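Local atomic coordinates of putative hydrolase (Acinetobacter sp. NBRC 100985, PDB entry 4XUK), a protein that probably hydrolyses organophosphate triesters and lactones at a two-zinc centre, as a member of the metallo-beta-lactamase superfamily. Residues Q37-H40 with E41-K45; G183-Q187 with G188-I192; S74-A77 with S78-S82; V130-S133 with N134-S138. The protein carries 2 engineered substitutions. All blocks are in the same frame, centred on the assembly; numbering follows the deposited sequence.

All four contacts are local, each joining neighbours along one continuous piece of chain, but their settings differ. Contact 4, where strand 129-133 turns into helix 134-141, is the buried one and, like contact 3, comes near a zinc ion. Contact 3 is a surface loop of two turns, held by backbone bonds, a shared water and a disulfide. Contact 1, one helix, and contact 2, one hairpin, each set an apolar side against an exposed polar one. Contacts 2 and 4 touch: Ile186 CD1 lies 3.7 Å from Tyr131 CD2, packing an edge strand of one sheet against a strand of the other. Contact 1 stands apart, its centre about 38 Å from that of contact 2.

Contact 1. Residues Q37-H40 with E41-K45; sequences QQVH and EILKK
Four successive i to i+4 bonds, from Glu41 N to Gln37 O through Lys44 N to His40 O, join 37-40 to 41-45 as consecutive turns of helix 36-45, and the straightest of them, Leu43 N to Val39 O, has an N-H...O angle of 166°. On the buried side Val39 and Leu43 run side by side and point the same way, with Val39 CG1 3.9 Å from Leu43 CD1. That methyl of Val39 is placed by a chi1 of 171°, which puts CG1 alongside the carbonyl carbon, where Leu43 CD1 meets it. Val225 of helix 225-228 covers Val39, and Thr224 touches Leu43. On the exposed side, Glu41 reaches back along the helix: its OE1 comes 3.5 Å from Gln37 CG, the two side chains crossing at about a right angle, while its OE2 lies 3.8 Å from Gln38 CG. These are contacts of a carboxylate with methylene groups. The polar ends turn to other partners: Gln38 OE1 bonds Arg229, His40 ND1 bonds Asp49, and Lys45 forms a salt bridge with Asp228. The chemistry is that of an amphipathic surface helix, cohesive through its backbone and fixed to the fold by one apolar side and several polar ends.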
loop_
_atom_site.group_PDB
_atom_site.type_symbol
_atom_site.label_atom_id
_atom_site.label_comp_id
_atom_site.label_asym_id
_atom_site.label_seq_id
_atom_site.Cartn_x
_atom_site.Cartn_y
_atom_site.Cartn_z
ATOM N N GLN A 37 -6.476 -19.318 -18.634
ATOM C CA GLN A 37 -5.016 -19.392 -18.625
ATOM C C GLN A 37 -4.387 -17.990 -18.612
ATOM O O GLN A 37 -3.387 -17.761 -17.923
ATOM C CB GLN A 37 -4.514 -20.206 -19.828
ATOM C CG GLN A 37 -3.001 -20.464 -19.828
ATOM C CD GLN A 37 -2.545 -21.418 -18.731
ATOM O OE1 GLN A 37 -1.453 -21.271 -18.180
ATOM N NE2 GLN A 37 -3.368 -22.405 -18.420
ATOM N N GLN A 38 -4.979 -17.050 -19.355
ATOM C CA GLN A 38 -4.453 -15.679 -19.401
ATOM C C GLN A 38 -4.765 -14.933 -18.112
ATOM O O GLN A 38 -3.979 -14.085 -17.670
ATOM C CB GLN A 38 -5.018 -14.907 -20.600
ATOM C CG GLN A 38 -4.477 -15.379 -21.938
ATOM C CD GLN A 38 -5.239 -14.783 -23.112
ATOM O OE1 GLN A 38 -5.783 -13.678 -23.025
ATOM N NE2 GLN A 38 -5.296 -15.523 -24.209
ATOM N N VAL A 39 -5.922 -15.234 -17.525
ATOM C CA VAL A 39 -6.251 -14.719 -16.201
ATOM C C VAL A 39 -5.171 -15.142 -15.224
ATOM O O VAL A 39 -4.643 -14.312 -14.483
ATOM C CB VAL A 39 -7.637 -15.217 -15.715
ATOM C CG1 VAL A 39 -7.865 -14.851 -14.247
ATOM C CG2 VAL A 39 -8.735 -14.636 -16.572
ATOM N N HIS A 40 -4.820 -16.426 -15.230
ATOM C CA HIS A 40 -3.792 -16.914 -14.318
ATOM C C HIS A 40 -2.405 -16.341 -14.608
ATOM O O HIS A 40 -1.641 -16.069 -13.679
ATOM C CB HIS A 40 -3.788 -18.451 -14.238
ATOM C CG HIS A 40 -4.965 -19.003 -13.499
ATOM N ND1 HIS A 40 -5.195 -18.731 -12.166
ATOM C CD2 HIS A 40 -5.997 -19.783 -13.908
ATOM C CE1 HIS A 40 -6.310 -19.326 -11.783
ATOM N NE2 HIS A 40 -6.819 -19.968 -12.822
ATOM N N GLU A 41 -2.090 -16.140 -15.886
ATOM C CA GLU A 41 -0.862 -15.438 -16.264
ATOM C C GLU A 41 -0.798 -14.047 -15.627
ATOM O O GLU A 41 0.200 -13.680 -14.998
ATOM C CB GLU A 41 -0.783 -15.316 -17.788
ATOM C CG GLU A 41 -0.460 -16.642 -18.484
ATOM C CD GLU A 41 -0.821 -16.631 -19.963
ATOM O OE1 GLU A 41 -0.921 -17.724 -20.571
ATOM O OE2 GLU A 41 -1.004 -15.524 -20.512
ATOM N N ILE A 42 -1.868 -13.273 -15.776
ATOM C CA ILE A 42 -1.885 -11.919 -15.222
ATOM C C ILE A 42 -1.782 -11.951 -13.692
ATOM O O ILE A 42 -1.008 -11.192 -13.105
ATOM C CB ILE A 42 -3.101 -11.113 -15.735
ATOM C CG1 ILE A 42 -3.004 -10.930 -17.255
ATOM C CG2 ILE A 42 -3.181 -9.751 -15.056
ATOM C CD1 ILE A 42 -4.298 -10.498 -17.930
ATOM N N LEU A 43 -2.524 -12.849 -13.047
ATOM C CA LEU A 43 -2.463 -12.963 -11.587
ATOM C C LEU A 43 -1.052 -13.346 -11.091
ATOM O O LEU A 43 -0.598 -12.887 -10.038
ATOM C CB LEU A 43 -3.516 -13.965 -11.098
ATOM C CG LEU A 43 -4.984 -13.578 -11.272
ATOM C CD1 LEU A 43 -5.907 -14.720 -10.873
ATOM C CD2 LEU A 43 -5.304 -12.336 -10.455
ATOM N N LYS A 44 -0.359 -14.192 -11.844
ATOM C CA LYS A 44 0.990 -14.585 -11.461
ATOM C C LYS A 44 1.966 -13.416 -11.559
ATOM O O LYS A 44 2.865 -13.297 -10.730
ATOM C CB LYS A 44 1.474 -15.756 -12.316
ATOM C CG LYS A 44 0.910 -17.103 -11.910
ATOM C CD LYS A 44 1.287 -18.160 -12.942
ATOM C CE LYS A 44 1.059 -19.570 -12.418
ATOM N NZ LYS A 44 -0.143 -20.199 -13.045
ATOM N N LYS A 45 1.796 -12.560 -12.567
ATOM C CA LYS A 45 2.644 -11.376 -12.688
ATOM C C LYS A 45 2.514 -10.503 -11.438
ATOM O O LYS A 45 3.506 -9.950 -10.942
ATOM C CB LYS A 45 2.274 -10.575 -13.942
ATOM C CG LYS A 45 2.569 -9.070 -13.842
ATOM C CD LYS A 45 2.076 -8.313 -15.075
ATOM C CE LYS A 45 2.242 -6.808 -14.910
ATOM N NZ LYS A 45 1.684 -6.022 -16.052
#

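Contact 2. Residues G183-Q187 with G188-I192; sequences GDDIQ and GFKVI
Ile186 and Phe189 form the antiparallel hydrogen-bonded pair of the hairpin, with Ile186 N to Phe189 O at 3.0 Å and in the carbonyl plane; the return bond, Phe189 N to Ile186 O at 2.8 Å, closes a type I' turn and meets the carbonyl from above its plane, at a C=O...N angle of 120°. Gln187 and Gly188 occupy the turn corners with positive phi, and the Gly188 value of 85° suits the second corner of such a turn. A CA-H...O contact, Asp185 CA to Phe189 O at 3.3 Å, adds to the pairing. Where the strands part, a water accepts from Gly183 N and donates to Val191 O. Apolar packing lies on the buried face: Ile186 CD1 meets Val191 CG1 at 4.0 Å, the branches slanting across one another. Phe189 carries this layer on to Ile70, Ile72 and Leu105 of the other sheet. Polar atoms are covered too: Val191 CG2 rests 3.4 Å from Asp184 O, which, like Val191 N, is buried without a partner in the model. On the exposed face Asp185 and Lys190 carry opposite charges, OD1 to NZ being 6.3 Å. At that range they probably attract only weakly, which leaves the cohesion of this edge hairpin to its backbone bonds and its apolar face.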
loop_
_atom_site.group_PDB
_atom_site.type_symbol
_atom_site.label_atom_id
_atom_site.label_comp_id
_atom_site.label_asym_id
_atom_site.label_seq_id
_atom_site.Cartn_x
_atom_site.Cartn_y
_atom_site.Cartn_z
ATOM N N GLY A 183 -26.067 16.360 -13.798
ATOM C CA GLY A 183 -26.058 17.810 -13.728
ATOM C C GLY A 183 -26.159 18.304 -12.299
ATOM O O GLY A 183 -25.786 19.443 -11.999
ATOM N N ASP A 184 -26.661 17.447 -11.411
ATOM C CA ASP A 184 -26.798 17.785 -10.011
ATOM C C ASP A 184 -25.425 17.841 -9.328
ATOM O O ASP A 184 -24.585 17.036 -9.574
ATOM C CB ASP A 184 -27.755 16.840 -9.284
ATOM C CG ASP A 184 -29.191 17.161 -9.515
ATOM O OD1 ASP A 184 -29.473 18.099 -10.257
ATOM O OD2 ASP A 184 -30.073 16.475 -8.971
ATOM N N ASP A 185 -25.179 18.872 -8.564
ATOM C CA ASP A 185 -23.995 18.931 -7.718
ATOM C C ASP A 185 -24.474 18.722 -6.291
ATOM O O ASP A 185 -25.474 19.313 -5.885
ATOM C CB ASP A 185 -23.323 20.298 -7.827
ATOM C CG ASP A 185 -22.289 20.372 -8.943
ATOM O OD1 ASP A 185 -22.310 19.534 -9.873
ATOM O OD2 ASP A 185 -21.449 21.297 -8.890
ATOM N N ILE A 186 -23.778 17.879 -5.535
ATOM C CA ILE A 186 -24.130 17.645 -4.137
ATOM C C ILE A 186 -22.915 17.868 -3.259
ATOM O O ILE A 186 -21.924 17.148 -3.393
ATOM C CB ILE A 186 -24.615 16.205 -3.923
ATOM C CG1 ILE A 186 -25.735 15.877 -4.907
ATOM C CG2 ILE A 186 -25.045 15.996 -2.466
ATOM C CD1 ILE A 186 -25.925 14.407 -5.157
ATOM N N GLN A 187 -23.001 18.859 -2.367
ATOM C CA GLN A 187 -21.919 19.186 -1.433
ATOM C C GLN A 187 -20.617 19.496 -2.157
ATOM O O GLN A 187 -19.528 19.203 -1.651
ATOM C CB GLN A 187 -21.689 18.041 -0.442
ATOM C CG GLN A 187 -22.820 17.830 0.560
ATOM C CD GLN A 187 -22.699 18.739 1.776
ATOM O OE1 GLN A 187 -22.199 19.863 1.682
ATOM N NE2 GLN A 187 -23.168 18.256 2.922
ATOM N N GLY A 188 -20.734 20.069 -3.351
ATOM C CA GLY A 188 -19.567 20.412 -4.141
ATOM C C GLY A 188 -19.044 19.255 -4.969
ATOM O O GLY A 188 -18.073 19.416 -5.711
ATOM N N PHE A 189 -19.675 18.089 -4.841
ATOM C CA PHE A 189 -19.311 16.943 -5.666
ATOM C C PHE A 189 -20.084 16.972 -6.972
ATOM O O PHE A 189 -21.276 17.297 -6.990
ATOM C CB PHE A 189 -19.592 15.617 -4.940
ATOM C CG PHE A 189 -18.666 15.348 -3.780
ATOM C CD1 PHE A 189 -18.840 16.003 -2.562
ATOM C CD2 PHE A 189 -17.629 14.438 -3.909
ATOM C CE1 PHE A 189 -17.990 15.750 -1.487
ATOM C CE2 PHE A 189 -16.782 14.179 -2.849
ATOM C CZ PHE A 189 -16.956 14.838 -1.634
ATOM N N LYS A 190 -19.423 16.634 -8.057
ATOM C CA LYS A 190 -20.072 16.473 -9.327
ATOM C C LYS A 190 -20.431 15.011 -9.629
ATOM O O LYS A 190 -19.649 14.132 -9.475
ATOM C CB LYS A 190 -19.244 17.056 -10.417
ATOM C CG LYS A 190 -19.865 16.849 -11.735
ATOM C CD LYS A 190 -19.090 17.507 -12.823
ATOM C CE LYS A 190 -19.606 17.092 -14.173
ATOM N NZ LYS A 190 -19.051 18.112 -15.069
ATOM N N VAL A 191 -21.645 14.791 -10.060
ATOM C CA VAL A 191 -22.072 13.425 -10.335
ATOM C C VAL A 191 -21.788 13.050 -11.794
ATOM O O VAL A 191 -22.046 13.828 -12.717
ATOM C CB VAL A 191 -23.554 13.174 -9.925
ATOM C CG1 VAL A 191 -23.781 13.604 -8.479
ATOM C CG2 VAL A 191 -24.520 13.898 -10.836
ATOM N N ILE A 192 -21.223 11.864 -11.989
ATOM C CA ILE A 192 -20.817 11.422 -13.316
ATOM C C ILE A 192 -21.432 10.074 -13.637
ATOM O O ILE A 192 -21.256 9.098 -12.893
ATOM C CB ILE A 192 -19.275 11.359 -13.424
ATOM C CG1 ILE A 192 -18.687 12.735 -13.088
ATOM C CG2 ILE A 192 -18.832 10.888 -14.808
ATOM C CD1 ILE A 192 -17.184 12.772 -13.055
HETATM O O HOH W 1 -23.310 16.077 -13.201
#

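Contact 3. Residues S74-A77 with S78-S82; sequences SGAA and SCFGS
Ala76 O receives Cys79 N across the turn in a 2.9 Å bond with an N-H...O angle of 164°. This bond closes a type II' turn whose first corner, Ala77, has a phi of 45° and a psi of -125°, unusual for a residue that carries a CB and probably a sign of some local strain. Cys79 CB lies 3.3 Å from Ala76 O, flanking the turn bond, and SG is set anti to its own carbonyl carbon, 3.8 Å from Ala76 O. The apolar part of the contact is small: Ala76 CB meets the Phe80 ring obliquely, 4.2 Å from CD2. A second turn, type I from Ser78 to Gly81, overlaps the first, and one water bridges the pair by accepting from Phe80 N and donating to Ala77 O, at 2.8 Å, and to Gly81 O.

These turns belong to the loop that leaves strand 69-72 of the metallo-beta-lactamase fold and passes beside the helix 111-114, which supplies the zinc ligands Asp112 and His113. The Phe80 side chain lies about 7 Å from a zinc ion and packs on Pro111 and Asp112.

Further out, the loop is positioned by covalent and polar ties. Cys79 SG forms the disulfide with Cys115, Ser78 OG is bonded to Lys119 NZ, and Ala76 N is bonded to Asp21. Behind the turn, Ser74 OG bonds His113 O and Gly75 pairs through its backbone with Gly116, joining the base of the loop to His113 and the residues just after it.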
loop_
_atom_site.group_PDB
_atom_site.type_symbol
_atom_site.label_atom_id
_atom_site.label_comp_id
_atom_site.label_asym_id
_atom_site.label_seq_id
_atom_site.Cartn_x
_atom_site.Cartn_y
_atom_site.Cartn_z
ATOM N N SER A 74 -20.408 2.658 1.927
ATOM C CA SER A 74 -20.418 2.399 3.375
ATOM C C SER A 74 -20.089 0.966 3.756
ATOM O O SER A 74 -20.178 0.592 4.938
ATOM C CB SER A 74 -21.786 2.735 3.954
ATOM O OG SER A 74 -22.774 1.863 3.398
ATOM N N GLY A 75 -19.737 0.149 2.771
ATOM C CA GLY A 75 -19.457 -1.247 3.052
ATOM C C GLY A 75 -20.743 -2.043 3.184
ATOM O O GLY A 75 -21.830 -1.525 2.906
ATOM N N ALA A 76 -20.622 -3.289 3.639
ATOM C CA ALA A 76 -21.699 -4.270 3.519
ATOM C C ALA A 76 -22.468 -4.538 4.803
ATOM O O ALA A 76 -23.421 -5.317 4.792
ATOM C CB ALA A 76 -21.143 -5.577 2.990
ATOM N N ALA A 77 -22.054 -3.908 5.901
ATOM C CA ALA A 77 -22.569 -4.269 7.224
ATOM C C ALA A 77 -22.581 -5.797 7.352
ATOM O O ALA A 77 -21.567 -6.433 7.100
ATOM C CB ALA A 77 -23.949 -3.686 7.449
ATOM N N SER A 78 -23.727 -6.365 7.673
ATOM C CA SER A 78 -23.946 -7.803 7.799
ATOM C C SER A 78 -24.612 -8.476 6.589
ATOM O O SER A 78 -25.004 -9.569 6.684
ATOM C CB SER A 78 -24.847 -8.114 8.981
ATOM O OG SER A 78 -24.437 -7.556 10.161
ATOM N N CYS A 79 -24.751 -7.779 5.477
ATOM C CA CYS A 79 -25.520 -8.262 4.339
ATOM C C CYS A 79 -24.821 -9.394 3.579
ATOM O O CYS A 79 -25.473 -10.114 2.808
ATOM C CB CYS A 79 -25.826 -7.109 3.378
ATOM S SG CYS A 79 -27.111 -5.955 3.963
ATOM N N PHE A 80 -23.511 -9.551 3.786
ATOM C CA PHE A 80 -22.737 -10.554 3.038
ATOM C C PHE A 80 -21.937 -11.444 3.962
ATOM O O PHE A 80 -20.959 -12.063 3.546
ATOM C CB PHE A 80 -21.783 -9.891 2.038
ATOM C CG PHE A 80 -22.426 -9.520 0.736
ATOM C CD1 PHE A 80 -23.484 -10.264 0.231
ATOM C CD2 PHE A 80 -21.970 -8.433 0.008
ATOM C CE1 PHE A 80 -24.080 -9.931 -0.979
ATOM C CE2 PHE A 80 -22.558 -8.096 -1.208
ATOM C CZ PHE A 80 -23.615 -8.844 -1.700
ATOM N N GLY A 81 -22.333 -11.516 5.222
ATOM C CA GLY A 81 -21.616 -12.381 6.133
ATOM C C GLY A 81 -20.507 -11.738 6.945
ATOM O O GLY A 81 -20.036 -10.630 6.656
ATOM N N SER A 82 -20.076 -12.493 7.946
ATOM C CA SER A 82 -19.257 -12.035 9.057
ATOM C C SER A 82 -17.924 -11.363 8.706
ATOM O O SER A 82 -17.402 -10.573 9.505
ATOM C CB SER A 82 -19.007 -13.232 9.988
ATOM O OG SER A 82 -18.621 -12.816 11.284
HETATM O O HOH W 2 -21.526 -8.553 5.282
#

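Contact 4. Residues V130-S133 with N134-S138; sequences VYVS and NDEAS
Asn134, directly after Ser133, opens the helix that leaves strand 129-133, the two short axes lying 89° apart. It has CG lodged between backbone N and carbonyl carbon (chi1 58°), which brings OD1 back to 3.8 Å from Ser133 C and lets it accept a weak bond from Asp135 N. The Asp135 side chain comes no nearer than 4.0 Å, CB to Ser133 OG. Glu136 makes the principal contact: its backbone N donates to Ser133 OG at 3.0 Å, the N-cap bond, with only a weak second bond to Ser133 O. Its CB also sits 3.2 Å from Ser133 OG, and its CG meets Val132 CG2 at 3.7 Å, the side chains crossing at about a right angle. Beyond CG the chain bends, carrying the carboxylate to Thr198, Leu109 N and Trp140, about 7 Å from a zinc ion and against His108, a zinc ligand. Ala137 N gives the first regular helical bond, to Ser133 O at 3.0 Å and 171°, while its CB faces Val132 CG1 at 4.2 Å. Ser138 follows by donating both N and OG to Asn134 O. Ser133 thus offers OG and O to the first helix turn, with OG also bonded to Gly200 O; since that carbonyl can only accept, OG probably donates to Gly200 O while accepting from Glu136 N, and both of its roles are used.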
loop_
_atom_site.group_PDB
_atom_site.type_symbol
_atom_site.label_atom_id
_atom_site.label_comp_id
_atom_site.label_asym_id
_atom_site.label_seq_id
_atom_site.Cartn_x
_atom_site.Cartn_y
_atom_site.Cartn_z
ATOM N N VAL A 130 -28.784 10.436 2.656
ATOM C CA VAL A 130 -28.229 9.479 1.722
ATOM C C VAL A 130 -28.727 9.821 0.321
ATOM O O VAL A 130 -29.937 10.058 0.120
ATOM C CB VAL A 130 -28.671 8.053 2.119
ATOM C CG1 VAL A 130 -28.230 7.039 1.086
ATOM C CG2 VAL A 130 -28.131 7.694 3.504
ATOM N N TYR A 131 -27.789 9.878 -0.626
ATOM C CA TYR A 131 -28.091 10.134 -2.041
ATOM C C TYR A 131 -27.658 8.975 -2.922
ATOM O O TYR A 131 -26.597 8.372 -2.706
ATOM C CB TYR A 131 -27.312 11.343 -2.551
ATOM C CG TYR A 131 -27.755 12.671 -2.012
ATOM C CD1 TYR A 131 -27.352 13.105 -0.755
ATOM C CD2 TYR A 131 -28.546 13.510 -2.779
ATOM C CE1 TYR A 131 -27.756 14.345 -0.265
ATOM C CE2 TYR A 131 -28.956 14.744 -2.300
ATOM C CZ TYR A 131 -28.550 15.155 -1.050
ATOM O OH TYR A 131 -28.961 16.383 -0.585
ATOM N N VAL A 132 -28.448 8.708 -3.955
ATOM C CA VAL A 132 -28.074 7.741 -4.986
ATOM C C VAL A 132 -28.786 8.216 -6.259
ATOM O O VAL A 132 -29.742 9.005 -6.178
ATOM C CB VAL A 132 -28.515 6.316 -4.572
ATOM C CG1 VAL A 132 -30.044 6.205 -4.614
ATOM C CG2 VAL A 132 -27.839 5.252 -5.433
ATOM N N SER A 133 -28.333 7.783 -7.433
ATOM C CA SER A 133 -28.922 8.319 -8.658
ATOM C C SER A 133 -30.377 7.883 -8.846
ATOM O O SER A 133 -30.781 6.799 -8.406
ATOM C CB SER A 133 -28.101 7.932 -9.886
ATOM O OG SER A 133 -28.452 6.638 -10.342
ATOM N N ASN A 134 -31.133 8.736 -9.495
ATOM C CA ASN A 134 -32.487 8.455 -9.928
ATOM C C ASN A 134 -32.629 7.124 -10.662
ATOM O O ASN A 134 -33.440 6.320 -10.333
ATOM C CB ASN A 134 -33.047 9.615 -10.778
ATOM C CG ASN A 134 -32.205 9.921 -12.032
ATOM O OD1 ASN A 134 -31.051 9.588 -12.137
ATOM N ND2 ASN A 134 -32.812 10.585 -12.968
ATOM N N ASP A 135 -31.768 6.932 -11.638
ATOM C CA ASP A 135 -31.768 5.712 -12.445
ATOM C C ASP A 135 -31.513 4.480 -11.572
ATOM O O ASP A 135 -32.107 3.424 -11.783
ATOM C CB ASP A 135 -30.701 5.791 -13.549
ATOM C CG ASP A 135 -30.998 6.860 -14.589
ATOM O OD1 ASP A 135 -32.129 7.385 -14.609
ATOM O OD2 ASP A 135 -30.094 7.171 -15.397
ATOM N N GLU A 136 -30.635 4.621 -10.583
ATOM C CA GLU A 136 -30.251 3.485 -9.749
ATOM C C GLU A 136 -31.395 3.070 -8.836
ATOM O O GLU A 136 -31.719 1.886 -8.738
ATOM C CB GLU A 136 -29.006 3.820 -8.922
ATOM C CG GLU A 136 -28.521 2.662 -8.055
ATOM C CD GLU A 136 -27.837 1.555 -8.849
ATOM O OE1 GLU A 136 -27.616 1.722 -10.068
ATOM O OE2 GLU A 136 -27.487 0.514 -8.240
ATOM N N ALA A 137 -32.012 4.048 -8.182
ATOM C CA ALA A 137 -33.146 3.779 -7.303
ATOM C C ALA A 137 -34.312 3.211 -8.109
ATOM O O ALA A 137 -35.009 2.300 -7.653
ATOM C CB ALA A 137 -33.565 5.046 -6.585
ATOM N N SER A 138 -34.525 3.749 -9.306
ATOM C CA SER A 138 -35.599 3.249 -10.166
ATOM C C SER A 138 -35.461 1.761 -10.473
ATOM O O SER A 138 -36.442 1.012 -10.402
ATOM C CB SER A 138 -35.669 4.043 -11.466
ATOM O OG SER A 138 -36.198 5.330 -11.238
#